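Local coordinates for fructosyl amine: oxygen oxidoreductase (Aspergillus fumigatus, PDB 3DJE), which oxidatively deglycates fructosyl amino acids with FAD as cofactor and molecular oxygen as oxidant, at residues A2-K5 / S6-L9; Q59-N63 / K64-E68; D279-P282 / G283-N286; D348-P351 / Q352-S355. All blocks are in the same frame, centred on the assembly; numbering follows the deposited sequence.

Overall arrangement
All four contacts are local and follow one another in series along the single chain, so none nests in or crosses another. Interaction 1 closes a turn in the N-terminal lead-in to strand 9-12 of the FAD-binding sheet. Interaction 2 comes next, where the loop after strand 53-55 enters helix 64-83. Interaction 3 lies in the interrupted strand 274-289 of the large mixed sheet. Interaction 4 closes the loop between strands 346-347 and 356-360, back on the sheet that interaction 1 leads into; the centres of interactions 1 and 4 are about 16 Å apart. Interactions 2 and 3, with nearest atoms about 8 Å apart, each contribute one residue to the FSA pocket.

Interaction 1 (A2-K5 / S6-L9); sequences AVTK and SSSL
The T4 peptide carbonyl is the flat group of this contact, and S7 meets it from above. The S7 amide N lies 3.2 Å from T4 O, 70° out of the carbonyl plane and so not on a lone pair. This hydrogen bond closes a type I beta turn from T4 to S7, with K5 and S6 at the corners.

Two hydroxyls reinforce the turn from its ends. S7 OG lies beside its own backbone N (chi1 -70°), and this rotation carries it back along the chain to accept from T4 N at 2.8 Å, with an N-H...O angle of 157°. T4 OG1 reaches forward to accept from the S6 amide N at 3.2 Å, two residues on, which makes an ST turn. Water 1 joins the two hydroxyls, 3.0 Å from T4 OG1 and 3.1 Å from S7 OG. A second water donates to both K5 O and S7 O, tying the corner to the outgoing chain.

Apolar packing is limited to the V3 side. V3 CG1 presses on S7 CB at 3.5 Å, tighter than usual van der Waals contact, while L9 CD2 stands 4.3 Å from V3 CG1.

K5 points out of the turn; its NZ bonds R28 O and makes a cation-pi contact with Y30. E211 adds a weak hydrogen bond to S7 OG. L9 opens strand 9-12, which runs between strands 33-37 and 212-215, and both V3 and L9 rest on R212 of the latter strand.

Interaction 2 (Q59-N63 / K64-E68); sequences QYSNN and KDEIE. With FSA (1-S-(carboxymethyl)-1-thio-beta-D-fructopyranose), chain D.
The I67 amide N donates to N63 O at 2.8 Å (N-H...O 162°), making the first helical bond from the N-cap residue. N63 N in turn donates to S61 OG at 2.9 Å, a straight bond that closes an ST turn just ahead of the helix. S61 OG, held anti to its backbone N (chi1 174°), also gives a weak 3.0 Å hydrogen bond to E66 OE2. These bonds fix the entry to helix 64-83, although the N63 side chain makes no capping bond. N63 ND2 instead makes a weak hydrogen bond to D65 OD1 at 3.4 Å, with amide and carboxylate planes 82° apart.

Along the first turn of the helix, K64 NZ forms a salt bridge with E68 OE2, and E68 OE1 pairs with K388. E66 OE1 lies close to the E344 carboxylate, a closeness of like charges that may raise the pKa of one of the two.

Packing centres on I67. The Q59 side chain crosses that of I67 at about a right angle, its NE2 3.5 Å from I67 CA, and I67 CG1 approaches S61 O at 3.4 Å. Y60 leads away from the helix into the substrate-analogue pocket, where its OH stands 3.2 Å from FSA OAB.

Interaction 3 (D279-P282 / G283-N286); sequences DEHP and GYTN. With FSA (1-S-(carboxymethyl)-1-thio-beta-D-fructopyranose), chain D.
Among the hydrogen bonds, G283 N donates to H281 ND1 at 3.0 Å, almost in the imidazole plane but with a bent N-H...N angle of 136°. At the far end of that ring H281 NE2 bonds T237 OG1, so both nitrogens have partners and ring rotation is fixed. E280 turns to the bound FSA. Its chain bends at the second torsion (chi2 63°), which brings the carboxylate across two adjacent sugar hydroxyls: FSA O3 donates to E280 OE1 at 2.5 Å, and FSA O4 donates to E280 OE2 at 2.7 Å.

These residues lie in strand 274-289, interrupted here, which pairs into hairpins with strands 263-265 and 295-297. G283 has positive phi, and at its backbone angles a CB would fall 2.4 Å from P282 O, a clash that glycine avoids.

The aromatic contact is an offset T-shaped stack. The edge of Y284 points at the face of H281, with centroids 5.2 Å apart and planes at 75°; the closest atoms are Y284 CD2 and H281 CE1, at 3.7 Å. Beyond the ring, Y284 OH is hydrogen-bonded to E308 and to R312 of helix 307-320, while the side chains of H281 and Y284 both touch M419 of strand 419-420.

Interaction 4 (D348-P351 / Q352-S355); sequences DRHP and QYHS
A tight turn in the loop joining strands 346-347 and 356-360 folds around the imidazole of H350, which binds the backbone two and three residues ahead. H350 ND1 accepts from Q352 N at 3.1 Å and from Y353 N at 3.1 Å, the second bond essentially straight (N-H...N 179°). Both donors are tilted from the ring plane, sharing the one nitrogen. The grip depends on the H350 ring standing anti to its backbone N (chi1 -167°), a rotation that turns ND1 to the returning chain.

The imidazole is also sandwiched. P351 CD lies over one face, offset toward the rim, and Y353 CD2 lies over the centre of the opposite face. H350 and Y353 run side by side in an offset stack, centroids 4.2 Å apart and planes at 17°, with H350 CE1 3.4 Å from Y353 CD2. Other rings extend this cluster: F192 meets Y353 edge-to-face, and W395 meets H350 while also touching P351.

Across the mouth of the loop, water 3 is placed to donate to H350 O (2.6 Å) and to Y353 O (3.0 Å), though further acceptors nearby mean that not all can be served at once. It lies at the edge of the R349 guanidinium and accepts weakly from NH1. That same R349 NH1 stands 3.5 Å from H354 O.

Interaction 1 (A2-K5 / S6-L9)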
loop_
_atom_site.group_PDB
_atom_site.type_symbol
_atom_site.label_atom_id
_atom_site.label_comp_id
_atom_site.label_asym_id
_atom_site.label_seq_id
_atom_site.Cartn_x
_atom_site.Cartn_y
_atom_site.Cartn_z
ATOM N N ALA A 2 -13.159 6.931 28.321
ATOM C CA ALA A 2 -14.502 6.610 28.893
ATOM C C ALA A 2 -15.361 5.778 27.924
ATOM O O ALA A 2 -16.586 5.702 28.063
ATOM C CB ALA A 2 -15.224 7.890 29.307
ATOM N N VAL A 3 -14.703 5.154 26.950
ATOM C CA VAL A 3 -15.365 4.252 26.013
ATOM C C VAL A 3 -15.747 2.972 26.774
ATOM O O VAL A 3 -15.031 2.559 27.687
ATOM C CB VAL A 3 -14.416 3.951 24.805
ATOM C CG1 VAL A 3 -15.027 2.977 23.828
ATOM C CG2 VAL A 3 -14.052 5.248 24.078
ATOM N N THR A 4 -16.894 2.377 26.450
ATOM C CA THR A 4 -17.172 1.009 26.882
ATOM C C THR A 4 -17.020 0.131 25.648
ATOM O O THR A 4 -16.853 0.642 24.537
ATOM C CB THR A 4 -18.590 0.804 27.487
ATOM O OG1 THR A 4 -19.580 0.842 26.456
ATOM C CG2 THR A 4 -18.919 1.867 28.541
ATOM N N LYS A 5 -17.103 -1.179 25.834
ATOM C CA LYS A 5 -16.996 -2.090 24.690
ATOM C C LYS A 5 -18.173 -1.945 23.721
ATOM O O LYS A 5 -18.075 -2.357 22.574
ATOM C CB LYS A 5 -16.854 -3.546 25.147
ATOM C CG LYS A 5 -15.591 -3.818 25.956
ATOM C CD LYS A 5 -14.322 -3.698 25.113
ATOM C CE LYS A 5 -13.131 -4.167 25.904
ATOM N NZ LYS A 5 -11.885 -3.798 25.239
ATOM N N SER A 6 -19.287 -1.377 24.188
ATOM C CA SER A 6 -20.459 -1.205 23.334
ATOM C C SER A 6 -20.623 0.243 22.833
ATOM O O SER A 6 -21.622 0.565 22.191
ATOM C CB SER A 6 -21.718 -1.678 24.055
ATOM O OG SER A 6 -21.956 -0.874 25.188
ATOM N N SER A 7 -19.642 1.091 23.118
ATOM C CA SER A 7 -19.641 2.457 22.571
ATOM C C SER A 7 -19.683 2.433 21.052
ATOM O O SER A 7 -19.024 1.612 20.425
ATOM C CB SER A 7 -18.392 3.228 22.989
ATOM O OG SER A 7 -18.395 3.535 24.366
ATOM N N SER A 8 -20.435 3.358 20.463
ATOM C CA SER A 8 -20.477 3.484 19.003
ATOM C C SER A 8 -19.129 3.965 18.459
ATOM O O SER A 8 -18.678 5.072 18.778
ATOM C CB SER A 8 -21.598 4.432 18.568
ATOM O OG SER A 8 -21.553 4.637 17.162
ATOM N N LEU A 9 -18.495 3.115 17.651
ATOM C CA LEU A 9 -17.219 3.440 17.005
ATOM C C LEU A 9 -17.434 3.443 15.503
ATOM O O LEU A 9 -18.112 2.564 14.968
ATOM C CB LEU A 9 -16.128 2.425 17.372
ATOM C CG LEU A 9 -15.910 2.169 18.864
ATOM C CD1 LEU A 9 -14.803 1.125 19.022
ATOM C CD2 LEU A 9 -15.497 3.459 19.544
HETATM O O HOH W 1 -21.198 3.202 25.671
HETATM O O HOH W 2 -17.961 -0.901 20.196
#

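Interaction 2 (Q59-N63 / K64-E68)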
loop_
_atom_site.group_PDB
_atom_site.type_symbol
_atom_site.label_atom_id
_atom_site.label_comp_id
_atom_site.label_asym_id
_atom_site.label_seq_id
_atom_site.Cartn_x
_atom_site.Cartn_y
_atom_site.Cartn_z
ATOM N N GLN A 59 14.014 -1.744 5.035
ATOM C CA GLN A 59 14.028 -0.460 5.749
ATOM C C GLN A 59 13.935 0.717 4.792
ATOM O O GLN A 59 14.220 0.572 3.611
ATOM C CB GLN A 59 15.293 -0.330 6.606
ATOM C CG GLN A 59 15.299 -1.264 7.828
ATOM C CD GLN A 59 14.293 -0.862 8.912
ATOM O OE1 GLN A 59 13.862 -1.692 9.718
ATOM N NE2 GLN A 59 13.933 0.400 8.950
ATOM N N TYR A 60 13.533 1.877 5.309
ATOM C CA TYR A 60 13.347 3.066 4.465
ATOM C C TYR A 60 14.158 4.251 4.956
ATOM O O TYR A 60 14.151 5.319 4.346
ATOM C CB TYR A 60 11.850 3.399 4.332
ATOM C CG TYR A 60 11.169 2.368 3.477
ATOM C CD1 TYR A 60 11.105 2.526 2.094
ATOM C CD2 TYR A 60 10.668 1.188 4.035
ATOM C CE1 TYR A 60 10.516 1.565 1.289
ATOM C CE2 TYR A 60 10.078 0.214 3.230
ATOM C CZ TYR A 60 10.005 0.413 1.867
ATOM O OH TYR A 60 9.431 -0.539 1.063
ATOM N N SER A 61 14.871 4.029 6.051
ATOM C CA SER A 61 15.688 5.036 6.702
ATOM C C SER A 61 17.005 4.411 7.129
ATOM O O SER A 61 17.074 3.205 7.345
ATOM C CB SER A 61 14.967 5.542 7.951
ATOM O OG SER A 61 15.777 6.426 8.700
ATOM N N ASN A 62 18.036 5.245 7.267
ATOM C CA ASN A 62 19.306 4.816 7.861
ATOM C C ASN A 62 19.458 5.342 9.291
ATOM O O ASN A 62 20.497 5.160 9.929
ATOM C CB ASN A 62 20.507 5.212 6.986
ATOM C CG ASN A 62 20.630 6.716 6.785
ATOM O OD1 ASN A 62 19.823 7.496 7.290
ATOM N ND2 ASN A 62 21.648 7.128 6.039
ATOM N N ASN A 63 18.415 5.992 9.791
ATOM C CA ASN A 63 18.412 6.457 11.169
ATOM C C ASN A 63 18.086 5.359 12.160
ATOM O O ASN A 63 17.055 4.688 12.046
ATOM C CB ASN A 63 17.476 7.644 11.354
ATOM C CG ASN A 63 18.220 8.944 11.318
ATOM O OD1 ASN A 63 18.703 9.371 10.266
ATOM N ND2 ASN A 63 18.370 9.568 12.488
ATOM N N LYS A 64 18.976 5.189 13.129
ATOM C CA LYS A 64 18.886 4.111 14.112
ATOM C C LYS A 64 17.520 4.044 14.804
ATOM O O LYS A 64 16.922 2.970 14.892
ATOM C CB LYS A 64 20.014 4.260 15.140
ATOM C CG LYS A 64 20.046 3.180 16.197
ATOM C CD LYS A 64 21.290 3.310 17.085
ATOM C CE LYS A 64 21.286 2.262 18.185
ATOM N NZ LYS A 64 20.188 2.519 19.176
ATOM N N ASP A 65 17.022 5.191 15.268
ATOM C CA ASP A 65 15.739 5.254 15.975
ATOM C C ASP A 65 14.564 4.860 15.076
ATOM O O ASP A 65 13.640 4.170 15.520
ATOM C CB ASP A 65 15.518 6.646 16.588
ATOM C CG ASP A 65 15.386 7.741 15.544
ATOM O OD1 ASP A 65 16.332 7.922 14.727
ATOM O OD2 ASP A 65 14.327 8.425 15.544
ATOM N N GLU A 66 14.613 5.296 13.815
ATOM C CA GLU A 66 13.555 4.975 12.852
ATOM C C GLU A 66 13.612 3.500 12.488
ATOM O O GLU A 66 12.570 2.852 12.338
ATOM C CB GLU A 66 13.683 5.826 11.588
ATOM C CG GLU A 66 13.437 7.318 11.807
ATOM C CD GLU A 66 13.364 8.072 10.487
ATOM O OE1 GLU A 66 12.301 8.039 9.820
ATOM O OE2 GLU A 66 14.369 8.692 10.102
ATOM N N ILE A 67 14.829 2.970 12.346
ATOM C CA ILE A 67 15.013 1.545 12.047
ATOM C C ILE A 67 14.419 0.681 13.159
ATOM O O ILE A 67 13.679 -0.275 12.895
ATOM C CB ILE A 67 16.515 1.191 11.779
ATOM C CG1 ILE A 67 16.998 1.846 10.470
ATOM C CG2 ILE A 67 16.718 -0.334 11.764
ATOM C CD1 ILE A 67 18.522 1.814 10.271
ATOM N N GLU A 68 14.718 1.040 14.408
ATOM C CA GLU A 68 14.231 0.286 15.571
ATOM C C GLU A 68 12.704 0.211 15.618
ATOM O O GLU A 68 12.134 -0.871 15.800
ATOM C CB GLU A 68 14.812 0.865 16.865
ATOM C CG GLU A 68 16.329 0.698 16.920
ATOM C CD GLU A 68 16.969 1.143 18.229
ATOM O OE1 GLU A 68 16.295 1.785 19.073
ATOM O OE2 GLU A 68 18.175 0.832 18.407
HETATM O OAB FSA D . 6.822 -2.293 0.655
HETATM C CAL FSA D . 7.301 -3.023 -0.240
HETATM O OAA FSA D . 8.095 -3.963 0.019
HETATM C CAH FSA D . 6.961 -2.788 -1.698
HETATM S SAK FSA D . 5.984 -1.339 -1.940
HETATM C C1 FSA D . 5.941 -1.455 -3.707
HETATM C C2 FSA D . 5.624 -0.093 -4.341
HETATM O O2 FSA D . 5.140 -0.284 -5.681
HETATM C C3 FSA D . 6.866 0.803 -4.378
HETATM O O3 FSA D . 7.855 0.240 -5.254
HETATM C C4 FSA D . 6.526 2.243 -4.773
HETATM O O4 FSA D . 7.686 3.075 -4.605
HETATM C C5 FSA D . 5.391 2.816 -3.917
HETATM O O5 FSA D . 5.826 3.045 -2.574
HETATM C C6 FSA D . 4.206 1.862 -3.943
HETATM O O6 FSA D . 4.631 0.556 -3.515
#

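Interaction 3 (D279-P282 / G283-N286)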
loop_
_atom_site.group_PDB
_atom_site.type_symbol
_atom_site.label_atom_id
_atom_site.label_comp_id
_atom_site.label_asym_id
_atom_site.label_seq_id
_atom_site.Cartn_x
_atom_site.Cartn_y
_atom_site.Cartn_z
ATOM N N ASP A 279 5.884 -0.856 -13.053
ATOM C CA ASP A 279 7.028 -0.009 -13.400
ATOM C C ASP A 279 7.354 0.895 -12.217
ATOM O O ASP A 279 6.490 1.624 -11.747
ATOM C CB ASP A 279 6.742 0.824 -14.658
ATOM C CG ASP A 279 5.486 1.710 -14.538
ATOM O OD1 ASP A 279 4.391 1.196 -14.188
ATOM O OD2 ASP A 279 5.592 2.932 -14.819
ATOM N N GLU A 280 8.593 0.858 -11.735
ATOM C CA GLU A 280 8.962 1.699 -10.600
ATOM C C GLU A 280 9.281 3.142 -11.013
ATOM O O GLU A 280 9.886 3.398 -12.054
ATOM C CB GLU A 280 10.108 1.061 -9.786
ATOM C CG GLU A 280 10.527 1.807 -8.500
ATOM C CD GLU A 280 9.437 1.920 -7.410
ATOM O OE1 GLU A 280 8.395 1.228 -7.496
ATOM O OE2 GLU A 280 9.630 2.719 -6.464
ATOM N N HIS A 281 8.832 4.068 -10.180
ATOM C CA HIS A 281 9.020 5.509 -10.377
ATOM C C HIS A 281 8.607 6.220 -9.098
ATOM O O HIS A 281 8.010 5.588 -8.210
ATOM C CB HIS A 281 8.221 6.010 -11.588
ATOM C CG HIS A 281 6.758 5.689 -11.531
ATOM N ND1 HIS A 281 5.881 6.348 -10.696
ATOM C CD2 HIS A 281 6.021 4.773 -12.204
ATOM C CE1 HIS A 281 4.665 5.862 -10.865
ATOM N NE2 HIS A 281 4.718 4.914 -11.782
ATOM N N PRO A 282 8.982 7.510 -8.943
ATOM C CA PRO A 282 8.640 8.253 -7.730
ATOM C C PRO A 282 7.158 8.648 -7.524
ATOM O O PRO A 282 6.850 9.265 -6.506
ATOM C CB PRO A 282 9.537 9.501 -7.809
ATOM C CG PRO A 282 10.584 9.153 -8.847
ATOM C CD PRO A 282 9.862 8.310 -9.824
ATOM N N GLY A 283 6.283 8.276 -8.454
ATOM C CA GLY A 283 4.842 8.463 -8.276
ATOM C C GLY A 283 4.240 9.586 -9.096
ATOM O O GLY A 283 4.963 10.478 -9.569
ATOM N N TYR A 284 2.920 9.512 -9.288
ATOM C CA TYR A 284 2.121 10.595 -9.890
ATOM C C TYR A 284 1.294 11.289 -8.815
ATOM O O TYR A 284 0.601 10.630 -8.031
ATOM C CB TYR A 284 1.135 10.045 -10.914
ATOM C CG TYR A 284 1.734 9.508 -12.176
ATOM C CD1 TYR A 284 1.925 10.340 -13.276
ATOM C CD2 TYR A 284 2.074 8.158 -12.295
ATOM C CE1 TYR A 284 2.473 9.850 -14.447
ATOM C CE2 TYR A 284 2.614 7.647 -13.468
ATOM C CZ TYR A 284 2.821 8.507 -14.544
ATOM O OH TYR A 284 3.351 8.017 -15.711
ATOM N N THR A 285 1.352 12.615 -8.785
ATOM C CA THR A 285 0.384 13.392 -8.021
ATOM C C THR A 285 -0.739 13.852 -8.961
ATOM O O THR A 285 -0.661 13.663 -10.173
ATOM C CB THR A 285 1.030 14.626 -7.377
ATOM O OG1 THR A 285 1.656 15.408 -8.411
ATOM C CG2 THR A 285 2.066 14.217 -6.324
ATOM N N ASN A 286 -1.788 14.440 -8.396
ATOM C CA ASN A 286 -2.819 15.076 -9.210
ATOM C C ASN A 286 -3.149 16.426 -8.593
ATOM O O ASN A 286 -4.201 16.601 -7.976
ATOM C CB ASN A 286 -4.059 14.191 -9.325
ATOM C CG ASN A 286 -5.067 14.716 -10.350
ATOM O OD1 ASN A 286 -4.693 15.113 -11.457
ATOM N ND2 ASN A 286 -6.346 14.698 -9.990
HETATM O OAB FSA D . 6.822 -2.293 0.655
HETATM C CAL FSA D . 7.301 -3.023 -0.240
HETATM O OAA FSA D . 8.095 -3.963 0.019
HETATM C CAH FSA D . 6.961 -2.788 -1.698
HETATM S SAK FSA D . 5.984 -1.339 -1.940
HETATM C C1 FSA D . 5.941 -1.455 -3.707
HETATM C C2 FSA D . 5.624 -0.093 -4.341
HETATM O O2 FSA D . 5.140 -0.284 -5.681
HETATM C C3 FSA D . 6.866 0.803 -4.378
HETATM O O3 FSA D . 7.855 0.240 -5.254
HETATM C C4 FSA D . 6.526 2.243 -4.773
HETATM O O4 FSA D . 7.686 3.075 -4.605
HETATM C C5 FSA D . 5.391 2.816 -3.917
HETATM O O5 FSA D . 5.826 3.045 -2.574
HETATM C C6 FSA D . 4.206 1.862 -3.943
HETATM O O6 FSA D . 4.631 0.556 -3.515
#

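Interaction 4 (D348-P351 / Q352-S355)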
loop_
_atom_site.group_PDB
_atom_site.type_symbol
_atom_site.label_atom_id
_atom_site.label_comp_id
_atom_site.label_asym_id
_atom_site.label_seq_id
_atom_site.Cartn_x
_atom_site.Cartn_y
_atom_site.Cartn_z
ATOM N N ASP A 348 -2.381 8.336 15.358
ATOM C CA ASP A 348 -2.435 9.124 16.580
ATOM C C ASP A 348 -3.861 9.585 16.800
ATOM O O ASP A 348 -4.689 9.556 15.888
ATOM C CB ASP A 348 -1.526 10.347 16.436
ATOM C CG ASP A 348 -1.095 10.965 17.789
ATOM O OD1 ASP A 348 -1.479 10.498 18.890
ATOM O OD2 ASP A 348 -0.335 11.958 17.737
ATOM N N ARG A 349 -4.148 9.997 18.027
ATOM C CA ARG A 349 -5.322 10.815 18.280
ATOM C C ARG A 349 -5.046 12.196 17.712
ATOM O O ARG A 349 -3.896 12.661 17.726
ATOM C CB ARG A 349 -5.557 10.939 19.778
ATOM C CG ARG A 349 -5.363 9.630 20.486
ATOM C CD ARG A 349 -6.597 9.125 21.110
ATOM N NE ARG A 349 -6.530 9.275 22.556
ATOM C CZ ARG A 349 -6.931 10.359 23.213
ATOM N NH1 ARG A 349 -7.432 11.394 22.549
ATOM N NH2 ARG A 349 -6.837 10.408 24.538
ATOM N N HIS A 350 -6.092 12.855 17.220
ATOM C CA HIS A 350 -5.960 14.241 16.795
ATOM C C HIS A 350 -5.687 15.123 18.041
ATOM O O HIS A 350 -6.298 14.913 19.087
ATOM C CB HIS A 350 -7.218 14.700 16.063
ATOM C CG HIS A 350 -7.038 15.995 15.345
ATOM N ND1 HIS A 350 -7.148 17.218 15.977
ATOM C CD2 HIS A 350 -6.716 16.259 14.058
ATOM C CE1 HIS A 350 -6.926 18.181 15.098
ATOM N NE2 HIS A 350 -6.656 17.625 13.928
ATOM N N PRO A 351 -4.746 16.085 17.933
ATOM C CA PRO A 351 -4.357 16.923 19.083
ATOM C C PRO A 351 -5.458 17.821 19.651
ATOM O O PRO A 351 -5.407 18.181 20.843
ATOM C CB PRO A 351 -3.220 17.781 18.525
ATOM C CG PRO A 351 -3.405 17.782 17.054
ATOM C CD PRO A 351 -3.956 16.418 16.734
ATOM N N GLN A 352 -6.433 18.181 18.819
ATOM C CA GLN A 352 -7.542 19.031 19.254
ATOM C C GLN A 352 -8.896 18.328 19.276
ATOM O O GLN A 352 -9.685 18.526 20.213
ATOM C CB GLN A 352 -7.618 20.287 18.391
ATOM C CG GLN A 352 -8.709 21.258 18.841
ATOM C CD GLN A 352 -8.773 22.523 18.008
ATOM O OE1 GLN A 352 -9.557 23.429 18.312
ATOM N NE2 GLN A 352 -7.943 22.607 16.971
ATOM N N TYR A 353 -9.177 17.534 18.241
ATOM C CA TYR A 353 -10.439 16.802 18.158
ATOM C C TYR A 353 -10.331 15.503 18.955
ATOM O O TYR A 353 -9.877 14.474 18.434
ATOM C CB TYR A 353 -10.818 16.522 16.694
ATOM C CG TYR A 353 -10.759 17.737 15.792
ATOM C CD1 TYR A 353 -11.262 18.968 16.217
ATOM C CD2 TYR A 353 -10.203 17.654 14.517
ATOM C CE1 TYR A 353 -11.200 20.097 15.392
ATOM C CE2 TYR A 353 -10.141 18.772 13.675
ATOM C CZ TYR A 353 -10.643 19.985 14.126
ATOM O OH TYR A 353 -10.583 21.093 13.313
ATOM N N HIS A 354 -10.753 15.588 20.214
ATOM C CA HIS A 354 -10.680 14.519 21.232
ATOM C C HIS A 354 -11.148 13.129 20.766
ATOM O O HIS A 354 -10.586 12.112 21.175
ATOM C CB HIS A 354 -11.497 14.989 22.461
ATOM C CG HIS A 354 -11.710 13.945 23.515
ATOM N ND1 HIS A 354 -12.808 13.109 23.527
ATOM C CD2 HIS A 354 -10.984 13.629 24.616
ATOM C CE1 HIS A 354 -12.734 12.305 24.575
ATOM N NE2 HIS A 354 -11.637 12.599 25.251
ATOM N N SER A 355 -12.174 13.092 19.923
ATOM C CA SER A 355 -12.840 11.846 19.557
ATOM C C SER A 355 -12.303 11.252 18.262
ATOM O O SER A 355 -12.755 10.186 17.858
ATOM C CB SER A 355 -14.354 12.073 19.422
ATOM O OG SER A 355 -14.916 12.588 20.628
HETATM O O HOH W 3 -7.856 13.195 20.212
#